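Local coordinates for protein poly-beta-hydroxybuterate polymerase (Cupriavidus necator, PDB 5T6O) that probably acts as an acyltransferase, its catalytic domain being that of a class I polyhydroxybutyrate synthase, which makes its polyester without a template, at residues S87-Y92 / L256-V261; D91-A96 / S126-V131; A180-L185 / Y240-Y245; L190-S195 / V203-V208. The protein carries 1 engineered substitution. All blocks are in the same frame, centred on the assembly; numbering follows the deposited sequence.

Contact 1: residues S87-Y92 / L256-V261; sequences STWDDY and LTVCGV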
# COMPACT_ATOMS: atom_id res chain seq x y z
N SER A 87 -25.12 -26.83 -12.96
CA SER A 87 -24.51 -26.25 -14.15
C SER A 87 -23.05 -25.89 -13.89
O SER A 87 -22.69 -25.43 -12.80
CB SER A 87 -25.26 -24.99 -14.58
OG SER A 87 -26.64 -25.26 -14.79
N THR A 88 -22.22 -26.06 -14.91
CA THR A 88 -20.78 -25.90 -14.80
C THR A 88 -20.31 -24.67 -15.55
O THR A 88 -21.04 -24.09 -16.36
CB THR A 88 -20.06 -27.14 -15.34
OG1 THR A 88 -20.32 -27.24 -16.75
CG2 THR A 88 -20.55 -28.39 -14.63
N TRP A 89 -19.05 -24.30 -15.30
CA TRP A 89 -18.43 -23.24 -16.10
C TRP A 89 -18.47 -23.59 -17.58
O TRP A 89 -18.78 -22.74 -18.41
CB TRP A 89 -16.99 -23.01 -15.62
CG TRP A 89 -16.18 -22.07 -16.48
CD1 TRP A 89 -15.39 -22.41 -17.55
CD2 TRP A 89 -16.04 -20.65 -16.32
NE1 TRP A 89 -14.78 -21.29 -18.07
CE2 TRP A 89 -15.16 -20.20 -17.33
CE3 TRP A 89 -16.58 -19.72 -15.42
CZ2 TRP A 89 -14.81 -18.85 -17.47
CZ3 TRP A 89 -16.23 -18.38 -15.56
CH2 TRP A 89 -15.36 -17.96 -16.58
N ASP A 90 -18.19 -24.86 -17.92
CA ASP A 90 -18.23 -25.30 -19.32
C ASP A 90 -19.63 -25.19 -19.91
O ASP A 90 -19.79 -24.83 -21.08
CB ASP A 90 -17.72 -26.74 -19.45
CG ASP A 90 -16.21 -26.84 -19.33
OD1 ASP A 90 -15.61 -25.94 -18.71
OD2 ASP A 90 -15.62 -27.80 -19.86
N ASP A 91 -20.66 -25.52 -19.12
CA ASP A 91 -22.03 -25.39 -19.61
C ASP A 91 -22.30 -23.97 -20.06
O ASP A 91 -22.90 -23.74 -21.13
CB ASP A 91 -23.03 -25.77 -18.52
CG ASP A 91 -23.07 -27.25 -18.21
OD1 ASP A 91 -22.63 -28.08 -19.04
OD2 ASP A 91 -23.57 -27.58 -17.10
N TYR A 92 -21.88 -23.00 -19.25
CA TYR A 92 -22.13 -21.60 -19.56
C TYR A 92 -21.34 -21.17 -20.79
O TYR A 92 -21.84 -20.37 -21.59
CB TYR A 92 -21.76 -20.73 -18.36
CG TYR A 92 -22.89 -20.55 -17.36
CD1 TYR A 92 -23.60 -21.64 -16.86
CD2 TYR A 92 -23.25 -19.29 -16.91
CE1 TYR A 92 -24.62 -21.48 -15.95
CE2 TYR A 92 -24.28 -19.11 -15.99
CZ TYR A 92 -24.96 -20.21 -15.52
OH TYR A 92 -25.98 -20.03 -14.61
N LEU A 256 -5.60 -24.61 -18.62
CA LEU A 256 -6.97 -25.06 -18.37
C LEU A 256 -7.60 -25.66 -19.63
O LEU A 256 -7.42 -25.14 -20.73
CB LEU A 256 -7.84 -23.91 -17.87
CG LEU A 256 -7.38 -23.20 -16.60
CD1 LEU A 256 -8.28 -22.00 -16.30
CD2 LEU A 256 -7.35 -24.17 -15.43
N THR A 257 -8.35 -26.74 -19.45
CA THR A 257 -9.13 -27.33 -20.53
C THR A 257 -10.60 -26.99 -20.30
O THR A 257 -11.13 -27.24 -19.21
CB THR A 257 -8.94 -28.85 -20.61
OG1 THR A 257 -7.66 -29.13 -21.18
CG2 THR A 257 -10.02 -29.47 -21.48
N VAL A 258 -11.23 -26.41 -21.31
CA VAL A 258 -12.60 -25.93 -21.23
C VAL A 258 -13.30 -26.37 -22.50
O VAL A 258 -12.79 -26.15 -23.60
CB VAL A 258 -12.66 -24.39 -21.09
CG1 VAL A 258 -14.11 -23.87 -21.22
CG2 VAL A 258 -12.03 -23.96 -19.76
N CYS A 259 -14.45 -27.03 -22.35
CA CYS A 259 -15.25 -27.51 -23.48
C CYS A 259 -14.41 -28.32 -24.47
O CYS A 259 -14.57 -28.22 -25.69
CB CYS A 259 -15.94 -26.35 -24.20
SG CYS A 259 -17.11 -25.45 -23.17
N GLY A 260 -13.49 -29.12 -23.92
CA GLY A 260 -12.73 -30.07 -24.71
C GLY A 260 -11.46 -29.55 -25.35
O GLY A 260 -10.82 -30.31 -26.09
N VAL A 261 -11.06 -28.30 -25.10
CA VAL A 261 -9.85 -27.76 -25.71
C VAL A 261 -9.06 -26.96 -24.69
O VAL A 261 -9.61 -26.43 -23.71
CB VAL A 261 -10.16 -26.86 -26.93
CG1 VAL A 261 -10.74 -27.69 -28.08
CG2 VAL A 261 -11.09 -25.72 -26.54
O HOH W 1 -13.41 -29.17 -19.01

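Contact 2: residues D91-A96 / S126-V131; sequences DYIEHA and STALAV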
# COMPACT_ATOMS: atom_id res chain seq x y z
N ASP A 91 -20.66 -25.52 -19.12
CA ASP A 91 -22.03 -25.39 -19.61
C ASP A 91 -22.30 -23.97 -20.06
O ASP A 91 -22.90 -23.74 -21.13
CB ASP A 91 -23.03 -25.77 -18.52
CG ASP A 91 -23.07 -27.25 -18.21
OD1 ASP A 91 -22.63 -28.08 -19.04
OD2 ASP A 91 -23.57 -27.58 -17.10
N TYR A 92 -21.88 -23.00 -19.25
CA TYR A 92 -22.13 -21.60 -19.56
C TYR A 92 -21.34 -21.17 -20.79
O TYR A 92 -21.84 -20.37 -21.59
CB TYR A 92 -21.76 -20.73 -18.36
CG TYR A 92 -22.89 -20.55 -17.36
CD1 TYR A 92 -23.60 -21.64 -16.86
CD2 TYR A 92 -23.25 -19.29 -16.91
CE1 TYR A 92 -24.62 -21.48 -15.95
CE2 TYR A 92 -24.28 -19.11 -15.99
CZ TYR A 92 -24.96 -20.21 -15.52
OH TYR A 92 -25.98 -20.03 -14.61
N ILE A 93 -20.12 -21.67 -20.94
CA ILE A 93 -19.31 -21.32 -22.10
C ILE A 93 -19.97 -21.82 -23.38
O ILE A 93 -20.13 -21.07 -24.35
CB ILE A 93 -17.88 -21.88 -21.96
CG1 ILE A 93 -17.16 -21.25 -20.75
CG2 ILE A 93 -17.08 -21.62 -23.23
CD1 ILE A 93 -17.00 -19.73 -20.84
N GLU A 94 -20.38 -23.09 -23.38
CA GLU A 94 -20.93 -23.70 -24.59
C GLU A 94 -22.35 -23.21 -24.88
O GLU A 94 -22.66 -22.80 -26.00
CB GLU A 94 -20.94 -25.22 -24.45
CG GLU A 94 -21.27 -25.92 -25.75
CD GLU A 94 -20.10 -25.88 -26.72
OE1 GLU A 94 -19.04 -26.46 -26.39
OE2 GLU A 94 -20.24 -25.25 -27.80
N HIS A 95 -23.23 -23.27 -23.88
CA HIS A 95 -24.65 -23.08 -24.13
C HIS A 95 -25.12 -21.65 -23.96
O HIS A 95 -26.29 -21.36 -24.20
CB HIS A 95 -25.45 -24.02 -23.22
CG HIS A 95 -25.10 -25.46 -23.40
ND1 HIS A 95 -25.23 -26.10 -24.62
CD2 HIS A 95 -24.60 -26.37 -22.54
CE1 HIS A 95 -24.84 -27.36 -24.48
NE2 HIS A 95 -24.45 -27.55 -23.24
N ALA A 96 -24.23 -20.73 -23.56
CA ALA A 96 -24.61 -19.33 -23.50
C ALA A 96 -23.65 -18.46 -24.28
O ALA A 96 -24.06 -17.78 -25.22
CB ALA A 96 -24.71 -18.87 -22.04
N SER A 126 -14.07 -13.99 -23.23
CA SER A 126 -12.70 -14.27 -23.67
C SER A 126 -12.43 -15.76 -23.69
O SER A 126 -11.78 -16.27 -24.61
CB SER A 126 -11.70 -13.55 -22.75
OG SER A 126 -11.89 -12.14 -22.83
N THR A 127 -12.91 -16.49 -22.67
CA THR A 127 -12.75 -17.94 -22.66
C THR A 127 -13.45 -18.57 -23.85
O THR A 127 -12.88 -19.44 -24.53
CB THR A 127 -13.28 -18.51 -21.34
OG1 THR A 127 -12.56 -17.92 -20.25
CG2 THR A 127 -13.14 -20.03 -21.30
N ALA A 128 -14.66 -18.10 -24.16
CA ALA A 128 -15.42 -18.65 -25.28
C ALA A 128 -14.70 -18.45 -26.60
O ALA A 128 -14.65 -19.37 -27.43
CB ALA A 128 -16.81 -18.01 -25.33
N LEU A 129 -14.14 -17.26 -26.83
CA LEU A 129 -13.44 -17.03 -28.08
C LEU A 129 -12.15 -17.84 -28.15
O LEU A 129 -11.77 -18.31 -29.23
CB LEU A 129 -13.17 -15.53 -28.26
CG LEU A 129 -14.43 -14.73 -28.61
CD1 LEU A 129 -14.14 -13.25 -28.54
CD2 LEU A 129 -14.93 -15.10 -30.01
N ALA A 130 -11.48 -18.04 -27.01
CA ALA A 130 -10.30 -18.90 -27.00
C ALA A 130 -10.68 -20.35 -27.30
O ALA A 130 -9.95 -21.06 -28.00
CB ALA A 130 -9.58 -18.79 -25.66
N VAL A 131 -11.81 -20.82 -26.76
CA VAL A 131 -12.31 -22.15 -27.10
C VAL A 131 -12.59 -22.24 -28.59
O VAL A 131 -12.18 -23.20 -29.26
CB VAL A 131 -13.55 -22.50 -26.26
CG1 VAL A 131 -14.29 -23.73 -26.84
CG2 VAL A 131 -13.15 -22.76 -24.80

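Contact 3: residues A180-L185 / Y240-Y245; sequences APCALL and YLRHTY. With SO4 (sulfate ion), chain D.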
# COMPACT_ATOMS: atom_id res chain seq x y z
N ALA A 180 -10.51 -31.31 -4.81
CA ALA A 180 -11.79 -32.01 -4.82
C ALA A 180 -12.65 -31.44 -5.96
O ALA A 180 -12.83 -30.22 -6.04
CB ALA A 180 -12.49 -31.85 -3.48
N PRO A 181 -13.17 -32.29 -6.85
CA PRO A 181 -13.78 -31.77 -8.08
C PRO A 181 -14.99 -30.88 -7.79
O PRO A 181 -15.79 -31.15 -6.89
CB PRO A 181 -14.18 -33.04 -8.84
CG PRO A 181 -13.25 -34.08 -8.34
CD PRO A 181 -13.02 -33.75 -6.88
N CYS A 182 -15.09 -29.79 -8.57
CA CYS A 182 -16.23 -28.89 -8.46
C CYS A 182 -17.52 -29.61 -8.80
O CYS A 182 -18.59 -29.21 -8.32
CB CYS A 182 -16.05 -27.69 -9.38
SG CYS A 182 -14.75 -26.57 -8.84
N ALA A 183 -17.45 -30.64 -9.65
CA ALA A 183 -18.65 -31.36 -10.05
C ALA A 183 -19.33 -32.08 -8.90
O ALA A 183 -20.45 -32.57 -9.07
CB ALA A 183 -18.31 -32.38 -11.14
N LEU A 184 -18.68 -32.17 -7.74
CA LEU A 184 -19.29 -32.85 -6.61
C LEU A 184 -20.26 -31.95 -5.84
O LEU A 184 -20.99 -32.46 -4.98
CB LEU A 184 -18.19 -33.38 -5.67
CG LEU A 184 -17.35 -34.52 -6.27
CD1 LEU A 184 -16.31 -35.01 -5.27
CD2 LEU A 184 -18.24 -35.67 -6.73
N LEU A 185 -20.29 -30.66 -6.14
CA LEU A 185 -21.16 -29.71 -5.47
C LEU A 185 -22.46 -29.54 -6.24
O LEU A 185 -22.50 -29.61 -7.47
CB LEU A 185 -20.48 -28.34 -5.37
CG LEU A 185 -19.14 -28.34 -4.66
CD1 LEU A 185 -18.70 -26.91 -4.44
CD2 LEU A 185 -19.23 -29.08 -3.35
N TYR A 240 -14.93 -21.04 -11.03
CA TYR A 240 -14.50 -19.65 -11.14
C TYR A 240 -13.58 -19.26 -9.98
O TYR A 240 -12.48 -18.74 -10.20
CB TYR A 240 -15.73 -18.76 -11.21
CG TYR A 240 -15.45 -17.30 -11.42
CD1 TYR A 240 -14.64 -16.86 -12.46
CD2 TYR A 240 -16.02 -16.34 -10.58
CE1 TYR A 240 -14.38 -15.51 -12.65
CE2 TYR A 240 -15.76 -14.99 -10.77
CZ TYR A 240 -14.95 -14.59 -11.80
OH TYR A 240 -14.71 -13.24 -11.98
N LEU A 241 -14.00 -19.54 -8.75
CA LEU A 241 -13.17 -19.21 -7.59
C LEU A 241 -11.83 -19.94 -7.64
O LEU A 241 -10.78 -19.35 -7.39
CB LEU A 241 -13.92 -19.57 -6.30
CG LEU A 241 -13.78 -18.71 -5.05
CD1 LEU A 241 -14.09 -17.26 -5.37
CD2 LEU A 241 -14.73 -19.25 -3.97
N ARG A 242 -11.86 -21.24 -7.95
CA ARG A 242 -10.64 -22.04 -7.90
C ARG A 242 -9.63 -21.62 -8.96
O ARG A 242 -8.44 -21.41 -8.65
CB ARG A 242 -10.98 -23.53 -8.07
CG ARG A 242 -9.76 -24.44 -8.24
CD ARG A 242 -10.23 -25.89 -8.25
NE ARG A 242 -10.69 -26.30 -6.93
CZ ARG A 242 -11.33 -27.44 -6.68
NH1 ARG A 242 -11.63 -28.26 -7.68
NH2 ARG A 242 -11.69 -27.74 -5.44
N HIS A 243 -10.07 -21.49 -10.21
CA HIS A 243 -9.13 -21.42 -11.33
C HIS A 243 -8.78 -20.00 -11.73
O HIS A 243 -7.88 -19.81 -12.56
CB HIS A 243 -9.69 -22.19 -12.53
CG HIS A 243 -9.79 -23.67 -12.30
ND1 HIS A 243 -8.68 -24.47 -12.16
CD2 HIS A 243 -10.87 -24.48 -12.17
CE1 HIS A 243 -9.07 -25.72 -11.95
NE2 HIS A 243 -10.40 -25.75 -11.95
N THR A 244 -9.45 -19.00 -11.16
CA THR A 244 -9.06 -17.62 -11.42
C THR A 244 -8.52 -16.97 -10.14
O THR A 244 -7.30 -16.88 -9.97
CB THR A 244 -10.23 -16.82 -12.03
OG1 THR A 244 -11.29 -16.64 -11.07
CG2 THR A 244 -10.80 -17.55 -13.23
N TYR A 245 -9.40 -16.57 -9.22
CA TYR A 245 -8.94 -15.88 -8.01
C TYR A 245 -7.88 -16.68 -7.25
O TYR A 245 -6.91 -16.10 -6.75
CB TYR A 245 -10.12 -15.58 -7.09
CG TYR A 245 -10.97 -14.44 -7.56
CD1 TYR A 245 -10.64 -13.12 -7.23
CD2 TYR A 245 -12.09 -14.66 -8.34
CE1 TYR A 245 -11.42 -12.07 -7.67
CE2 TYR A 245 -12.87 -13.61 -8.78
CZ TYR A 245 -12.53 -12.32 -8.44
OH TYR A 245 -13.32 -11.28 -8.88
S SO4 D . -12.57 -28.68 -11.43
O1 SO4 D . -11.87 -29.17 -12.61
O2 SO4 D . -11.61 -27.96 -10.59
O3 SO4 D . -13.17 -29.79 -10.67
O4 SO4 D . -13.68 -27.82 -11.83

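Contact 4: residues L190-S195 / V203-V208; sequences LANTFS and VWNYVV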
# COMPACT_ATOMS: atom_id res chain seq x y z
N LEU A 190 -26.16 -17.22 -3.66
CA LEU A 190 -26.42 -15.81 -3.93
C LEU A 190 -25.12 -15.09 -4.25
O LEU A 190 -24.09 -15.32 -3.60
CB LEU A 190 -27.07 -15.14 -2.73
CG LEU A 190 -28.54 -15.47 -2.47
CD1 LEU A 190 -28.94 -14.93 -1.10
CD2 LEU A 190 -29.39 -14.85 -3.58
N ALA A 191 -25.17 -14.20 -5.24
CA ALA A 191 -24.00 -13.42 -5.63
C ALA A 191 -24.40 -11.99 -5.94
O ALA A 191 -25.47 -11.74 -6.50
CB ALA A 191 -23.30 -14.00 -6.86
N ASN A 192 -23.52 -11.05 -5.58
CA ASN A 192 -23.65 -9.69 -6.06
C ASN A 192 -22.25 -9.16 -6.33
O ASN A 192 -21.25 -9.82 -6.04
CB ASN A 192 -24.42 -8.82 -5.08
CG ASN A 192 -23.79 -8.78 -3.72
OD1 ASN A 192 -22.57 -8.73 -3.59
ND2 ASN A 192 -24.61 -8.85 -2.68
N THR A 193 -22.18 -7.96 -6.90
CA THR A 193 -20.91 -7.46 -7.41
C THR A 193 -20.07 -6.85 -6.30
O THR A 193 -18.90 -7.20 -6.13
CB THR A 193 -21.17 -6.41 -8.50
OG1 THR A 193 -21.86 -7.03 -9.59
CG2 THR A 193 -19.86 -5.83 -9.00
N PHE A 194 -20.65 -5.92 -5.53
CA PHE A 194 -19.83 -5.20 -4.57
C PHE A 194 -19.45 -6.05 -3.37
O PHE A 194 -18.45 -5.74 -2.71
CB PHE A 194 -20.54 -3.91 -4.15
CG PHE A 194 -20.37 -2.82 -5.16
CD1 PHE A 194 -21.15 -2.78 -6.30
CD2 PHE A 194 -19.35 -1.88 -5.02
CE1 PHE A 194 -20.96 -1.79 -7.25
CE2 PHE A 194 -19.16 -0.88 -5.97
CZ PHE A 194 -19.96 -0.85 -7.09
N SER A 195 -20.19 -7.13 -3.09
CA SER A 195 -19.80 -8.04 -2.03
C SER A 195 -19.46 -9.44 -2.55
O SER A 195 -19.58 -10.43 -1.82
CB SER A 195 -20.89 -8.12 -0.96
OG SER A 195 -21.12 -6.84 -0.38
N VAL A 203 -27.83 -10.11 7.45
CA VAL A 203 -27.40 -9.04 8.36
C VAL A 203 -26.42 -8.11 7.65
O VAL A 203 -26.57 -6.88 7.72
CB VAL A 203 -26.78 -9.64 9.64
CG1 VAL A 203 -26.11 -8.53 10.45
CG2 VAL A 203 -27.85 -10.38 10.46
N TRP A 204 -25.40 -8.66 6.99
CA TRP A 204 -24.48 -7.83 6.22
C TRP A 204 -25.23 -6.97 5.21
O TRP A 204 -25.01 -5.76 5.11
CB TRP A 204 -23.46 -8.73 5.50
CG TRP A 204 -22.57 -8.03 4.49
CD1 TRP A 204 -22.85 -7.76 3.18
CD2 TRP A 204 -21.25 -7.53 4.72
NE1 TRP A 204 -21.79 -7.12 2.58
CE2 TRP A 204 -20.79 -6.97 3.51
CE3 TRP A 204 -20.42 -7.50 5.84
CZ2 TRP A 204 -19.52 -6.40 3.39
CZ3 TRP A 204 -19.16 -6.93 5.71
CH2 TRP A 204 -18.73 -6.38 4.50
N ASN A 205 -26.13 -7.60 4.44
CA ASN A 205 -26.85 -6.86 3.40
C ASN A 205 -27.69 -5.74 4.02
O ASN A 205 -27.70 -4.61 3.51
CB ASN A 205 -27.73 -7.82 2.60
CG ASN A 205 -26.91 -8.76 1.73
OD1 ASN A 205 -25.73 -8.53 1.52
ND2 ASN A 205 -27.54 -9.80 1.21
N TYR A 206 -28.36 -6.03 5.13
CA TYR A 206 -29.17 -5.03 5.84
C TYR A 206 -28.31 -3.86 6.33
O TYR A 206 -28.61 -2.68 6.07
CB TYR A 206 -29.87 -5.73 6.99
CG TYR A 206 -30.78 -4.96 7.92
CD1 TYR A 206 -32.13 -4.77 7.61
CD2 TYR A 206 -30.33 -4.52 9.15
CE1 TYR A 206 -32.98 -4.13 8.51
CE2 TYR A 206 -31.18 -3.88 10.07
CZ TYR A 206 -32.50 -3.68 9.72
OH TYR A 206 -33.36 -3.06 10.60
N VAL A 207 -27.22 -4.17 7.04
CA VAL A 207 -26.40 -3.13 7.64
C VAL A 207 -25.67 -2.31 6.58
O VAL A 207 -25.64 -1.08 6.65
CB VAL A 207 -25.41 -3.76 8.65
CG1 VAL A 207 -24.38 -2.77 9.08
CG2 VAL A 207 -26.15 -4.23 9.85
N VAL A 208 -25.09 -2.97 5.58
CA VAL A 208 -24.34 -2.25 4.56
C VAL A 208 -25.26 -1.35 3.75
O VAL A 208 -24.96 -0.17 3.53
CB VAL A 208 -23.57 -3.23 3.66
CG1 VAL A 208 -22.96 -2.50 2.47
CG2 VAL A 208 -22.49 -3.94 4.48
O HOH W 2 -23.74 -9.13 0.15

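Contact 1: residues S87-Y92 / L256-V261
The indole of W89 meets V258 edge-on: CG1 of the valine lies near the ring plane, 4.1 Å from NE1, and OD1 of the adjoining D90 is also at the edge, in plane. W239 stacks on this indole and W236 meets it at a slant. The carboxylate of D90 is the second flat group. C259 N comes to its OD2 from above, 66° out of the carboxylate plane, yet the 2.9 Å bond from C259 N to D90 OD2 is nearly straight (168° at the hydrogen). A water donates to the same OD2 and also to T257 O, so D90 OD2 has two donors, C259 N and the water, while OD1 rests against V258 CG1 at 3.6 Å. With CG beside its backbone N and anti to its carbonyl carbon (chi1 -75°), the carboxylate of D90 swings from the helix to the hairpin. The two pieces are the first turn of helix 89-108 and a tight beta hairpin, strands 257-258 and 261-262, whose type I' turn runs from V258 to V261. A capping box starts the helix: D91 N donates to T88 OG1 (2.9 Å), and T88 N returns a bond to D91 OD2. Back at the turn, C259 SG lies beside the backbone of D90, 3.5 Å from D90 O and 4.0 Å from D90 CB.

Contact 2: residues D91-A96 / S126-V131
Within 91-96, I93 makes every close contact, and its two branches do different work. CD1 presses on T127, 3.9 Å from T127 CG2, and CG2 sits over the backbone of A128, 4.0 Å from A128 CA, with the methyl A128 CB at 4.2 Å. T127 can offer a methyl here because OG1, anti to its own carbonyl carbon (chi1 -59°), is taken up by T123 O one turn back; CG2 is left facing the isoleucine. The axes of the two short segments pass 9.7 Å apart, crossing at -72°, with A128 facing I93 CG2 where the CA atoms of the two residues are nearest. In the alpha/beta hydrolase fold of this domain, helices 89-108 and 120-134 come just before and just after strand 113-118, so this is a helix-helix joint beside the central sheet. Toward V131 the packing slackens: I93 CG2 stays 4.4 Å from V131 CG2, while V258 of the hairpin packs on both side chains. Further round helix 89-108 the character changes. E94, partly exposed, carries its carboxylate to a salt bridge with R135, while H95 is exposed to solvent, with E94 CG 4.0 Å above one face of its imidazole, offset toward the rim.

Contact 3: residues A180-L185 / Y240-Y245
A sulfate site bridges the disulfide-bearing loop 180-185 and helix 234-246, with R242 reaching across from the helix to A180. C182 is joined to C238 of that same helix, so a covalent bond already ties the two parts together. The sulfate probably comes from the crystallisation liquor. R242 extends from the helix with CG anti to its backbone N (chi1 171°) and then bends at chi3, bringing the guanidinium end-on to one carbonyl: NH1 and NH2 both lie 2.8 Å from A180 O. That oxygen is in the guanidinium plane, but NH1 stands well above the carbonyl plane while NH2 is tilted only 16° from it. Over one guanidinium face sits C182 SG, 3.7 Å from NH1. The same NH1 gives a second bond to the sulfate, reaching SO4 O2 at 2.9 Å. H243 NE2 donates to that oxygen too, and C182 N holds SO4 O3 at 2.8 Å from the loop side. E249 bonds ND1 of H243 and helps fix the ring's rotation. At the contact with the second subunit, P181 O accepts a hydrogen bond from Y206 OH of that subunit, and A180 N donates to its N210 OD1. Within helix 234-246, R242 CG lies 3.9 Å above the centre of the H243 imidazole.

Contact 4: residues L190-S195 / V203-V208
W204 and S195 form the one direct hydrogen bond between the two segments: indole NE1 donates to S195 OG at 3.0 Å, with an angle of 156° at the hydrogen. The hydroxyl lies close to the ring plane, 15° out of it, so the serine meets the indole at its N-H edge. Beside this, a water joins N192 ND2 to N205 OD1, accepting from the first and donating to the second; the two amide atoms, N192 ND2 and N205 OD1, are 4.4 Å apart and do not bond directly. One shell out, N192 OD1 accepts from S195 N at 2.9 Å, an Asx motif that curls the chain after strand 188-191 and presents the serine to the helix. On W204, CG anti to the backbone N (chi1 171°) lays the indole along the helix, where V208 CG2 covers one face, 3.6 Å above its centre, and N205 OD1 lies at the ring edge. The other end of the N205 amide, ND2, bonds N200 OD1, which settles the amide's flip. Further out, D201 OD1 accepts from W204 N at the start of helix 202-215, and N226 OD1 accepts from F194 N. In sequence, both segments fall between strands 140-146 and 272-277. L241 of the second subunit packs on W204, and F161 of that subunit meets F194. Since the indole N-H can only donate, S195 OG must serve as its acceptor, and this buried contact, with no apolar side-chain pair between the segments, is held by directed polar bonds and a water.

In the fold
Contacts 1 and 2 form one patch, their centres about 7 Å apart: both use helix 89-108, share D91 and Y92, and touch through V258 and V131. Contact 3 lies about 12 Å from contact 1, centre to centre, linked to it by H243 packing on L256; helix 234-246 leads on to the hairpin at 257-258. Contact 4 is more remote, its centre about 22 Å from that of contact 3 and about 28 to 29 Å from the other two. Contact 2 packs two helices of the alpha/beta hydrolase core, contact 1 joins helix 89-108 to the hairpin from the region between strands 140-146 and 272-277, and contacts 3 and 4 lie in that region, probably an insertion, which meets the second subunit.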